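Local coordinates for protein Bd3460 (Bdellovibrio bacteriovorus, PDB 5CEC) that binds the predator's own endopeptidase Bd3459 as an ankyrin-repeat immunity protein, probably protecting the cell from it during prey invasion, at residues D129-A139 and L156-A167. Residues are numbered along the deposited sequence; the frame is centred on the assembly and turned at random.
Sequences DEGDTLFMRAA and LINKANTLGETA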
loop_
_atom_site.group_PDB
_atom_site.type_symbol
_atom_site.label_atom_id
_atom_site.label_comp_id
_atom_site.label_asym_id
_atom_site.label_seq_id
_atom_site.Cartn_x
_atom_site.Cartn_y
_atom_site.Cartn_z
ATOM N N ASP B 129 18.037 -6.325 17.796
ATOM C CA ASP B 129 18.799 -6.592 19.033
ATOM C C ASP B 129 18.142 -7.603 19.947
ATOM O O ASP B 129 18.820 -8.264 20.713
ATOM C CB ASP B 129 19.041 -5.280 19.821
ATOM C CG ASP B 129 20.009 -4.339 19.133
ATOM O OD1 ASP B 129 20.654 -4.738 18.143
ATOM O OD2 ASP B 129 20.121 -3.181 19.586
ATOM N N GLU B 130 16.835 -7.750 19.848
ATOM C CA GLU B 130 16.093 -8.626 20.732
ATOM C C GLU B 130 16.234 -10.103 20.374
ATOM O O GLU B 130 15.976 -10.978 21.219
ATOM C CB GLU B 130 14.584 -8.301 20.698
ATOM C CG GLU B 130 14.187 -6.851 20.897
ATOM C CD GLU B 130 14.155 -6.040 19.608
ATOM O OE1 GLU B 130 14.559 -6.540 18.526
ATOM O OE2 GLU B 130 13.680 -4.898 19.695
ATOM N N GLY B 131 16.583 -10.396 19.119
ATOM C CA GLY B 131 16.593 -11.782 18.645
ATOM C C GLY B 131 15.215 -12.428 18.744
ATOM O O GLY B 131 15.074 -13.592 19.123
ATOM N N ASP B 132 14.182 -11.673 18.407
ATOM C CA ASP B 132 12.822 -12.190 18.396
ATOM C C ASP B 132 12.741 -13.430 17.500
ATOM O O ASP B 132 13.362 -13.493 16.423
ATOM C CB ASP B 132 11.842 -11.166 17.856
ATOM C CG ASP B 132 11.441 -10.095 18.853
ATOM O OD1 ASP B 132 11.755 -10.213 20.052
ATOM O OD2 ASP B 132 10.740 -9.168 18.376
ATOM N N THR B 133 12.000 -14.414 17.986
ATOM C CA THR B 133 11.677 -15.552 17.142
ATOM C C THR B 133 10.699 -15.147 16.051
ATOM O O THR B 133 9.936 -14.190 16.204
ATOM C CB THR B 133 11.082 -16.731 17.917
ATOM O OG1 THR B 133 9.824 -16.326 18.465
ATOM C CG2 THR B 133 12.021 -17.193 19.018
ATOM N N LEU B 134 10.711 -15.883 14.955
ATOM C CA LEU B 134 9.685 -15.721 13.909
ATOM C C LEU B 134 8.274 -15.798 14.510
ATOM O O LEU B 134 7.383 -15.004 14.158
ATOM C CB LEU B 134 9.834 -16.786 12.832
ATOM C CG LEU B 134 9.004 -16.581 11.576
ATOM C CD1 LEU B 134 9.667 -15.515 10.699
ATOM C CD2 LEU B 134 8.864 -17.876 10.802
ATOM N N PHE B 135 8.075 -16.778 15.389
ATOM C CA PHE B 135 6.772 -16.938 16.039
ATOM C C PHE B 135 6.347 -15.667 16.757
ATOM O O PHE B 135 5.197 -15.243 16.631
ATOM C CB PHE B 135 6.742 -18.109 17.041
ATOM C CG PHE B 135 5.435 -18.173 17.757
ATOM C CD1 PHE B 135 4.297 -18.569 17.094
ATOM C CD2 PHE B 135 5.336 -17.743 19.072
ATOM C CE1 PHE B 135 3.059 -18.528 17.724
ATOM C CE2 PHE B 135 4.122 -17.668 19.702
ATOM C CZ PHE B 135 2.975 -18.080 19.034
ATOM N N MET B 136 7.257 -15.075 17.527
ATOM C CA MET B 136 6.923 -13.848 18.241
ATOM C C MET B 136 6.453 -12.735 17.333
ATOM O O MET B 136 5.493 -12.044 17.628
ATOM C CB MET B 136 8.120 -13.358 19.069
ATOM C CG MET B 136 8.356 -14.197 20.274
ATOM S SD MET B 136 9.911 -13.827 21.102
ATOM C CE MET B 136 9.564 -12.227 21.817
ATOM N N ARG B 137 7.145 -12.550 16.235
ATOM C CA ARG B 137 6.817 -11.500 15.310
ATOM C C ARG B 137 5.439 -11.741 14.686
ATOM O O ARG B 137 4.606 -10.826 14.572
ATOM C CB ARG B 137 7.923 -11.336 14.255
ATOM C CG ARG B 137 7.717 -10.155 13.317
ATOM C CD ARG B 137 7.599 -8.801 14.004
ATOM N NE ARG B 137 8.681 -8.610 14.979
ATOM C CZ ARG B 137 9.922 -8.188 14.704
ATOM N NH1 ARG B 137 10.239 -7.779 13.494
ATOM N NH2 ARG B 137 10.834 -8.181 15.660
ATOM N N ALA B 138 5.186 -12.974 14.252
ATOM C CA ALA B 138 3.850 -13.341 13.739
ATOM C C ALA B 138 2.762 -13.196 14.809
ATOM O O ALA B 138 1.670 -12.713 14.529
ATOM C CB ALA B 138 3.881 -14.753 13.197
ATOM N N ALA B 139 3.067 -13.563 16.046
ATOM C CA ALA B 139 2.074 -13.498 17.120
ATOM C C ALA B 139 1.568 -12.117 17.367
ATOM O O ALA B 139 0.403 -11.927 17.692
ATOM C CB ALA B 139 2.615 -14.092 18.416
ATOM N N LEU B 156 7.507 -23.729 20.092
ATOM C CA LEU B 156 7.888 -22.340 19.842
ATOM C C LEU B 156 7.069 -21.341 20.638
ATOM O O LEU B 156 7.507 -20.207 20.849
ATOM C CB LEU B 156 7.835 -22.030 18.371
ATOM C CG LEU B 156 8.878 -22.741 17.525
ATOM C CD1 LEU B 156 8.617 -22.514 16.068
ATOM C CD2 LEU B 156 10.272 -22.315 17.875
ATOM N N ILE B 157 5.903 -21.746 21.120
ATOM C CA ILE B 157 5.101 -20.886 21.986
ATOM C C ILE B 157 5.892 -20.309 23.141
ATOM O O ILE B 157 5.669 -19.133 23.507
ATOM C CB ILE B 157 3.809 -21.615 22.438
ATOM C CG1 ILE B 157 2.878 -20.691 23.218
ATOM C CG2 ILE B 157 4.109 -22.845 23.282
ATOM C CD1 ILE B 157 2.367 -19.505 22.451
ATOM N N ASN B 158 6.806 -21.093 23.705
ATOM C CA ASN B 158 7.601 -20.657 24.850
ATOM C C ASN B 158 9.091 -20.500 24.585
ATOM O O ASN B 158 9.869 -20.374 25.528
ATOM C CB ASN B 158 7.365 -21.565 26.056
ATOM C CG ASN B 158 5.962 -21.445 26.576
ATOM O OD1 ASN B 158 5.503 -20.338 26.863
ATOM N ND2 ASN B 158 5.276 -22.567 26.695
ATOM N N LYS B 159 9.477 -20.422 23.318
ATOM C CA LYS B 159 10.878 -20.193 22.987
ATOM C C LYS B 159 11.212 -18.731 23.178
ATOM O O LYS B 159 10.631 -17.864 22.541
ATOM C CB LYS B 159 11.227 -20.655 21.570
ATOM C CG LYS B 159 12.688 -20.415 21.240
ATOM C CD LYS B 159 13.150 -21.013 19.923
ATOM C CE LYS B 159 14.562 -20.583 19.570
ATOM N NZ LYS B 159 15.220 -21.507 18.615
ATOM N N ALA B 160 12.178 -18.469 24.038
ATOM C CA ALA B 160 12.510 -17.092 24.384
ATOM C C ALA B 160 13.509 -16.516 23.424
ATOM O O ALA B 160 14.334 -17.223 22.836
ATOM C CB ALA B 160 13.030 -16.992 25.810
ATOM N N ASN B 161 13.431 -15.188 23.294
ATOM C CA ASN B 161 14.407 -14.401 22.558
ATOM C C ASN B 161 15.667 -14.168 23.359
ATOM O O ASN B 161 15.835 -14.737 24.447
ATOM C CB ASN B 161 13.782 -13.099 22.023
ATOM C CG ASN B 161 13.539 -12.039 23.092
ATOM O OD1 ASN B 161 13.948 -12.160 24.250
ATOM N ND2 ASN B 161 12.893 -10.964 22.677
ATOM N N THR B 162 16.579 -13.371 22.803
ATOM C CA THR B 162 17.862 -13.159 23.429
ATOM C C THR B 162 17.769 -12.494 24.777
ATOM O O THR B 162 18.650 -12.675 25.609
ATOM C CB THR B 162 18.758 -12.321 22.514
ATOM O OG1 THR B 162 18.897 -13.019 21.282
ATOM C CG2 THR B 162 20.124 -12.010 23.149
ATOM N N LEU B 163 16.703 -11.720 24.973
ATOM C CA LEU B 163 16.431 -11.021 26.224
ATOM C C LEU B 163 15.601 -11.841 27.221
ATOM O O LEU B 163 15.231 -11.352 28.270
ATOM C CB LEU B 163 15.758 -9.682 25.913
ATOM C CG LEU B 163 16.503 -8.791 24.901
ATOM C CD1 LEU B 163 15.767 -7.474 24.686
ATOM C CD2 LEU B 163 17.935 -8.551 25.350
ATOM N N GLY B 164 15.325 -13.089 26.892
ATOM C CA GLY B 164 14.557 -13.969 27.738
ATOM C C GLY B 164 13.064 -13.813 27.652
ATOM O O GLY B 164 12.377 -14.247 28.567
ATOM N N GLU B 165 12.574 -13.182 26.581
ATOM C CA GLU B 165 11.147 -12.907 26.456
ATOM C C GLU B 165 10.521 -13.775 25.387
ATOM O O GLU B 165 11.121 -14.031 24.341
ATOM C CB GLU B 165 10.941 -11.419 26.113
ATOM C CG GLU B 165 11.339 -10.531 27.275
ATOM C CD GLU B 165 10.943 -9.072 27.132
ATOM O OE1 GLU B 165 10.478 -8.660 26.040
ATOM O OE2 GLU B 165 11.123 -8.330 28.116
ATOM N N THR B 166 9.298 -14.219 25.661
ATOM C CA THR B 166 8.435 -14.905 24.716
ATOM C C THR B 166 7.376 -13.949 24.187
ATOM O O THR B 166 7.293 -12.769 24.572
ATOM C CB THR B 166 7.765 -16.080 25.425
ATOM O OG1 THR B 166 7.000 -15.546 26.505
ATOM C CG2 THR B 166 8.800 -17.053 25.956
ATOM N N ALA B 167 6.558 -14.455 23.279
ATOM C CA ALA B 167 5.447 -13.671 22.703
ATOM C C ALA B 167 4.532 -13.078 23.743
ATOM O O ALA B 167 4.012 -11.982 23.554
ATOM C CB ALA B 167 4.652 -14.519 21.735
HETATM O O HOH W 1 17.270 -15.162 19.841
HETATM O O HOH W 2 8.949 -17.880 20.465
#
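Leu156 sets its CB 4.3 Å from CB of Phe135, and Ile157 follows with CD1 3.7 Å from CE2 of the same ring. A water ties residues 156-159 to the start of helix 134-141: it donates to Leu156 O and Lys159 O and accepts from Thr133 OG1, the hydroxyl that also caps the helix by taking Met136 N. The extended Lys159 chain passes CG2 of Thr133 on its way to a salt bridge with Asp123. At Asn161 the amide lies almost coplanar with the Asp132 carboxylate, and Asn161 ND2 donates to Asp132 OD1 in a nearly straight bond (3.0 Å, 161°). A salt bridge from Arg137 NH2 to OD2 steadies that carboxylate, while Glu165 N, from above the carbonyl plane, holds Asn161 OD1; bonded at both ends, the amide is fixed in rotation. Thr162 N donates to Glu130 O (2.9 Å) from the type I turn 161-164. Beyond it, Met136 lays SD 3.5 Å from Glu165 O, and Ala167 CB touches both Phe135 CE2 and Ala139 CB. This is the stacking of successive ankyrin hairpin loops and inner helices: Phe135 also packs on Ala146 and Leu150 of helix 143-152, and Leu183 of helix 177-185 touches Phe135, Ala139, Ile157 and Ala167.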